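Local coordinates for protein FAD-dependent oxidoreductase (Actinomadura kijaniata, PDB 3M9V) that probably acts as a flavin-dependent oxidoreductase of the acyl-CoA dehydrogenase family on a dTDP-linked sugar during the biosynthesis of D-kijanose, at residues V26-L31 against V84-L89; T295-I300 against L359-G364. All blocks are in the same frame, centred on the assembly; numbering follows the deposited sequence.

Interaction 1: V26-L31 against V84-L89; sequences VLLDRL and VAVALL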
loop_
_atom_site.group_PDB
_atom_site.type_symbol
_atom_site.label_atom_id
_atom_site.label_comp_id
_atom_site.label_asym_id
_atom_site.label_seq_id
_atom_site.Cartn_x
_atom_site.Cartn_y
_atom_site.Cartn_z
ATOM N N VAL A 26 8.976 -22.281 -31.147
ATOM C CA VAL A 26 8.196 -23.433 -31.633
ATOM C C VAL A 26 7.166 -23.894 -30.598
ATOM O O VAL A 26 5.981 -24.038 -30.896
ATOM C CB VAL A 26 9.157 -24.603 -32.024
ATOM C CG1 VAL A 26 8.356 -25.849 -32.374
ATOM C CG2 VAL A 26 10.092 -24.166 -33.185
ATOM N N LEU A 27 7.612 -24.100 -29.363
ATOM C CA LEU A 27 6.704 -24.371 -28.245
ATOM C C LEU A 27 5.499 -23.432 -28.189
ATOM O O LEU A 27 4.339 -23.856 -28.137
ATOM C CB LEU A 27 7.476 -24.329 -26.919
ATOM C CG LEU A 27 6.511 -24.499 -25.731
ATOM C CD1 LEU A 27 5.817 -25.845 -25.901
ATOM C CD2 LEU A 27 7.243 -24.457 -24.374
ATOM N N LEU A 28 5.753 -22.128 -28.189
ATOM C CA LEU A 28 4.645 -21.174 -28.161
ATOM C C LEU A 28 3.773 -21.226 -29.418
ATOM O O LEU A 28 2.540 -21.113 -29.345
ATOM C CB LEU A 28 5.212 -19.767 -27.936
ATOM C CG LEU A 28 4.310 -18.574 -27.624
ATOM C CD1 LEU A 28 3.569 -18.819 -26.330
ATOM C CD2 LEU A 28 5.088 -17.259 -27.504
ATOM N N ASP A 29 4.387 -21.400 -30.586
ATOM C CA ASP A 29 3.557 -21.521 -31.793
ATOM C C ASP A 29 2.648 -22.743 -31.712
ATOM O O ASP A 29 1.460 -22.655 -32.031
ATOM C CB ASP A 29 4.409 -21.626 -33.067
ATOM C CG ASP A 29 4.984 -20.284 -33.508
ATOM O OD1 ASP A 29 4.571 -19.228 -32.975
ATOM O OD2 ASP A 29 5.874 -20.267 -34.387
ATOM N N ARG A 30 3.169 -23.868 -31.235
ATOM C CA ARG A 30 2.423 -25.130 -31.242
ATOM C C ARG A 30 1.309 -25.068 -30.215
ATOM O O ARG A 30 0.235 -25.622 -30.418
ATOM C CB ARG A 30 3.353 -26.307 -30.924
ATOM C CG ARG A 30 4.263 -26.673 -32.087
ATOM C CD ARG A 30 3.988 -28.087 -32.596
ATOM N NE ARG A 30 5.152 -28.955 -32.433
ATOM C CZ ARG A 30 6.194 -28.962 -33.262
ATOM N NH1 ARG A 30 7.203 -29.793 -33.044
ATOM N NH2 ARG A 30 6.242 -28.153 -34.318
ATOM N N LEU A 31 1.568 -24.400 -29.097
ATOM C CA LEU A 31 0.541 -24.245 -28.069
ATOM C C LEU A 31 -0.656 -23.458 -28.571
ATOM O O LEU A 31 -1.767 -23.681 -28.087
ATOM C CB LEU A 31 1.059 -23.548 -26.802
ATOM C CG LEU A 31 1.794 -24.448 -25.802
ATOM C CD1 LEU A 31 2.503 -23.569 -24.782
ATOM C CD2 LEU A 31 0.940 -25.530 -25.122
ATOM N N VAL A 84 10.030 -21.464 -20.756
ATOM C CA VAL A 84 8.953 -22.237 -20.176
ATOM C C VAL A 84 7.970 -21.269 -19.522
ATOM O O VAL A 84 6.753 -21.438 -19.627
ATOM C CB VAL A 84 9.482 -23.226 -19.105
ATOM C CG1 VAL A 84 8.302 -23.895 -18.375
ATOM C CG2 VAL A 84 10.365 -24.301 -19.740
ATOM N N ALA A 85 8.470 -20.236 -18.839
ATOM C CA ALA A 85 7.527 -19.301 -18.189
ATOM C C ALA A 85 6.728 -18.534 -19.254
ATOM O O ALA A 85 5.548 -18.225 -19.052
ATOM C CB ALA A 85 8.279 -18.332 -17.261
ATOM N N VAL A 86 7.328 -18.248 -20.409
ATOM C CA VAL A 86 6.591 -17.495 -21.444
ATOM C C VAL A 86 5.454 -18.358 -21.975
ATOM O O VAL A 86 4.326 -17.904 -22.183
ATOM C CB VAL A 86 7.491 -17.078 -22.603
ATOM C CG1 VAL A 86 6.646 -16.484 -23.780
ATOM C CG2 VAL A 86 8.495 -16.011 -22.115
ATOM N N ALA A 87 5.702 -19.647 -22.145
ATOM C CA ALA A 87 4.616 -20.559 -22.526
ATOM C C ALA A 87 3.526 -20.747 -21.465
ATOM O O ALA A 87 2.318 -20.755 -21.774
ATOM C CB ALA A 87 5.244 -21.887 -22.942
ATOM N N LEU A 88 3.921 -20.894 -20.196
ATOM C CA LEU A 88 2.934 -20.977 -19.104
ATOM C C LEU A 88 2.056 -19.733 -19.011
ATOM O O LEU A 88 0.865 -19.791 -18.704
ATOM C CB LEU A 88 3.616 -21.226 -17.752
ATOM C CG LEU A 88 4.388 -22.554 -17.717
ATOM C CD1 LEU A 88 5.091 -22.785 -16.370
ATOM C CD2 LEU A 88 3.396 -23.686 -17.944
ATOM N N LEU A 89 2.670 -18.567 -19.184
ATOM C CA LEU A 89 1.916 -17.313 -19.189
ATOM C C LEU A 89 0.824 -17.363 -20.276
ATOM O O LEU A 89 -0.357 -17.074 -20.013
ATOM C CB LEU A 89 2.951 -16.191 -19.421
ATOM C CG LEU A 89 2.506 -14.740 -19.200
ATOM C CD1 LEU A 89 3.730 -13.785 -19.290
ATOM C CD2 LEU A 89 1.477 -14.322 -20.276
#

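Interaction 2: T295-I300 against L359-G364; sequences TLVAEI and LSLVGG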
loop_
_atom_site.group_PDB
_atom_site.type_symbol
_atom_site.label_atom_id
_atom_site.label_comp_id
_atom_site.label_asym_id
_atom_site.label_seq_id
_atom_site.Cartn_x
_atom_site.Cartn_y
_atom_site.Cartn_z
ATOM N N THR A 295 -7.086 6.631 -13.966
ATOM C CA THR A 295 -5.946 6.587 -13.039
ATOM C C THR A 295 -5.633 5.123 -12.714
ATOM O O THR A 295 -4.479 4.726 -12.826
ATOM C CB THR A 295 -6.288 7.382 -11.762
ATOM O OG1 THR A 295 -6.453 8.762 -12.101
ATOM C CG2 THR A 295 -5.187 7.257 -10.687
ATOM N N LEU A 296 -6.632 4.306 -12.387
ATOM C CA LEU A 296 -6.496 2.845 -12.252
ATOM C C LEU A 296 -5.818 2.149 -13.442
ATOM O O LEU A 296 -4.896 1.337 -13.289
ATOM C CB LEU A 296 -7.879 2.217 -12.032
ATOM C CG LEU A 296 -8.359 2.250 -10.569
ATOM C CD1 LEU A 296 -9.709 1.563 -10.555
ATOM C CD2 LEU A 296 -7.364 1.485 -9.701
ATOM N N VAL A 297 -6.256 2.499 -14.647
ATOM C CA VAL A 297 -5.667 1.941 -15.847
ATOM C C VAL A 297 -4.170 2.260 -15.887
ATOM O O VAL A 297 -3.369 1.382 -16.214
ATOM C CB VAL A 297 -6.358 2.501 -17.139
ATOM C CG1 VAL A 297 -5.477 2.196 -18.351
ATOM C CG2 VAL A 297 -7.754 1.843 -17.260
ATOM N N ALA A 298 -3.775 3.493 -15.567
ATOM C CA ALA A 298 -2.359 3.851 -15.668
ATOM C C ALA A 298 -1.644 3.072 -14.547
ATOM O O ALA A 298 -0.554 2.556 -14.763
ATOM C CB ALA A 298 -2.150 5.382 -15.504
ATOM N N GLU A 299 -2.235 2.956 -13.364
ATOM C CA GLU A 299 -1.542 2.313 -12.243
ATOM C C GLU A 299 -1.339 0.824 -12.534
ATOM O O GLU A 299 -0.257 0.271 -12.321
ATOM C CB GLU A 299 -2.323 2.462 -10.922
ATOM C CG GLU A 299 -2.396 3.881 -10.344
ATOM C CD GLU A 299 -1.171 4.195 -9.515
ATOM O OE1 GLU A 299 -0.463 3.232 -9.100
ATOM O OE2 GLU A 299 -0.914 5.403 -9.307
ATOM N N ILE A 300 -2.392 0.163 -13.000
ATOM C CA ILE A 300 -2.277 -1.215 -13.445
ATOM C C ILE A 300 -1.271 -1.448 -14.551
ATOM O O ILE A 300 -0.474 -2.390 -14.499
ATOM C CB ILE A 300 -3.647 -1.781 -13.891
ATOM C CG1 ILE A 300 -4.580 -1.841 -12.683
ATOM C CG2 ILE A 300 -3.477 -3.056 -14.688
ATOM C CD1 ILE A 300 -6.065 -1.973 -13.052
ATOM N N LEU A 359 -11.393 -5.486 -11.038
ATOM C CA LEU A 359 -12.790 -5.604 -10.648
ATOM C C LEU A 359 -13.402 -4.235 -10.391
ATOM O O LEU A 359 -14.595 -4.039 -10.650
ATOM C CB LEU A 359 -12.927 -6.460 -9.383
ATOM C CG LEU A 359 -12.970 -7.982 -9.646
ATOM C CD1 LEU A 359 -11.590 -8.602 -9.607
ATOM C CD2 LEU A 359 -13.798 -8.761 -8.657
ATOM N N SER A 360 -12.605 -3.322 -9.846
ATOM C CA SER A 360 -13.063 -1.944 -9.718
ATOM C C SER A 360 -13.333 -1.327 -11.098
ATOM O O SER A 360 -14.277 -0.556 -11.209
ATOM C CB SER A 360 -12.033 -1.080 -8.991
ATOM O OG SER A 360 -11.857 -1.609 -7.694
ATOM N N LEU A 361 -12.536 -1.614 -12.128
ATOM C CA LEU A 361 -12.823 -1.092 -13.461
ATOM C C LEU A 361 -14.102 -1.648 -14.087
ATOM O O LEU A 361 -14.871 -0.910 -14.698
ATOM C CB LEU A 361 -11.662 -1.368 -14.415
ATOM C CG LEU A 361 -10.411 -0.601 -13.975
ATOM C CD1 LEU A 361 -9.147 -1.073 -14.658
ATOM C CD2 LEU A 361 -10.709 0.867 -14.279
ATOM N N VAL A 362 -14.284 -2.962 -14.076
ATOM C CA VAL A 362 -15.486 -3.565 -14.616
ATOM C C VAL A 362 -16.736 -3.268 -13.781
ATOM O O VAL A 362 -17.797 -3.113 -14.374
ATOM C CB VAL A 362 -15.303 -5.079 -14.706
ATOM C CG1 VAL A 362 -16.619 -5.724 -15.166
ATOM C CG2 VAL A 362 -14.137 -5.379 -15.641
ATOM N N GLY A 363 -16.623 -3.212 -12.457
ATOM C CA GLY A 363 -17.728 -2.992 -11.530
ATOM C C GLY A 363 -18.522 -4.262 -11.249
ATOM O O GLY A 363 -17.997 -5.348 -11.485
ATOM N N GLY A 364 -19.788 -4.128 -10.837
ATOM C CA GLY A 364 -20.596 -5.182 -10.222
ATOM C C GLY A 364 -20.772 -6.480 -10.991
ATOM O O GLY A 364 -20.845 -7.565 -10.397
#

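Interaction 1: V26-L31 against V84-L89
Leu27 and Leu31, one helical turn apart, both direct a methyl at the single methyl of Ala87. Leu27 comes in with CD2, which lies 3.6 Å from Ala87 CB, and its CG follows close behind. Its CG stands opposite the backbone N (chi1 175°), a setting that swings CD2 toward Ala87. Leu31 leaves its backbone differently, with CG beside its own N (chi1 -82°), and brings CD1 to 3.7 Å from Ala87 CB. Leu28 works a little to one side: its CD2 meets Val86 CG1 at 4.1 Å, the two side chains crossing at about a right angle, while its other methyl, CD1, lies 4.3 Å from Ala87 CA. Here helix 22-32 runs nearly alongside helix 81-94 in the α-helical N-terminal part of an acyl-CoA dehydrogenase fold; over these short segments the axes come within 9.7 Å and cross at -15°. With only a methyl on Ala87, its CA comes within 5.7 Å of Leu28 CA. Farther along helix 81-94, Leu28 also touches Ala90 and Leu31 touches Val91. Helix 81-94 is covered from other directions too: Ala85 packs on Leu315 of helix 291-323, and Val84 on Leu106 of helix 96-118.

Interaction 2: T295-I300 against L359-G364
Leu296, Val297 and Ile300 meet Leu361 through branched aliphatic carbons, and no flat side-chain group stacks or offers an edge between the two segments. The one carboxylate, that of Glu299, serves the second subunit instead, with OE1 in a salt bridge to its Arg349 and OE2 hydrogen-bonded to its Tyr391. Leu361 fills the middle of the contact. Its CG sits beside the backbone N (chi1 -65°), and the two methyls fork toward different neighbours. CD1 meets Ile300 CD1 tip to tip at 3.6 Å and has Val297 CG2 at 4.1 Å, that valine lying across it nearly at a right angle. CD2 takes Leu296, which slides past in the opposite direction and offers CB at 3.9 Å. Leu296 CD1 also reaches Ser360 CB at 3.9 Å, whereas Ser360 OG is hydrogen-bonded to Arg384 of the third subunit. Shortening Leu361 to an alanine takes away CG and both methyls, and would probably leave Leu296, Val297 and Ile300 without their shared mate and open a gap between the helices. The contact joins helix 291-323 to the C-terminal end of helix 329-362 in the helical C-terminal domain. Gly363 leaves that helix with positive phi, and Arg285 bonds the carbonyls of Leu361 and Val362. Lacking any hydrogen bond across it, the contact depends on apolar shape fit, while its neighbouring polar groups tie it to other subunits.

Helix 291-323 connects the two contacts. Its early turns supply 295-300 to interaction 2, and farther on Leu315 and Arg308 pack against Ala85 and Leu89 of the helix used in interaction 1. The contact centres are nonetheless 28 Å apart, with nearest atoms about 13 Å apart, so they do not touch. Neither lies at the dTDP pocket, but helix 81-94 packs on helix 96-118, which carries Thr111, Tyr114 and Glu115 of the pocket, and helix 329-362 itself bears Arg332 toward its other end. Both contacts are within one chain, but no other chain touches the segments of interaction 1, while the second and third subunits pack on those of interaction 2, and the fourth reaches only Thr295.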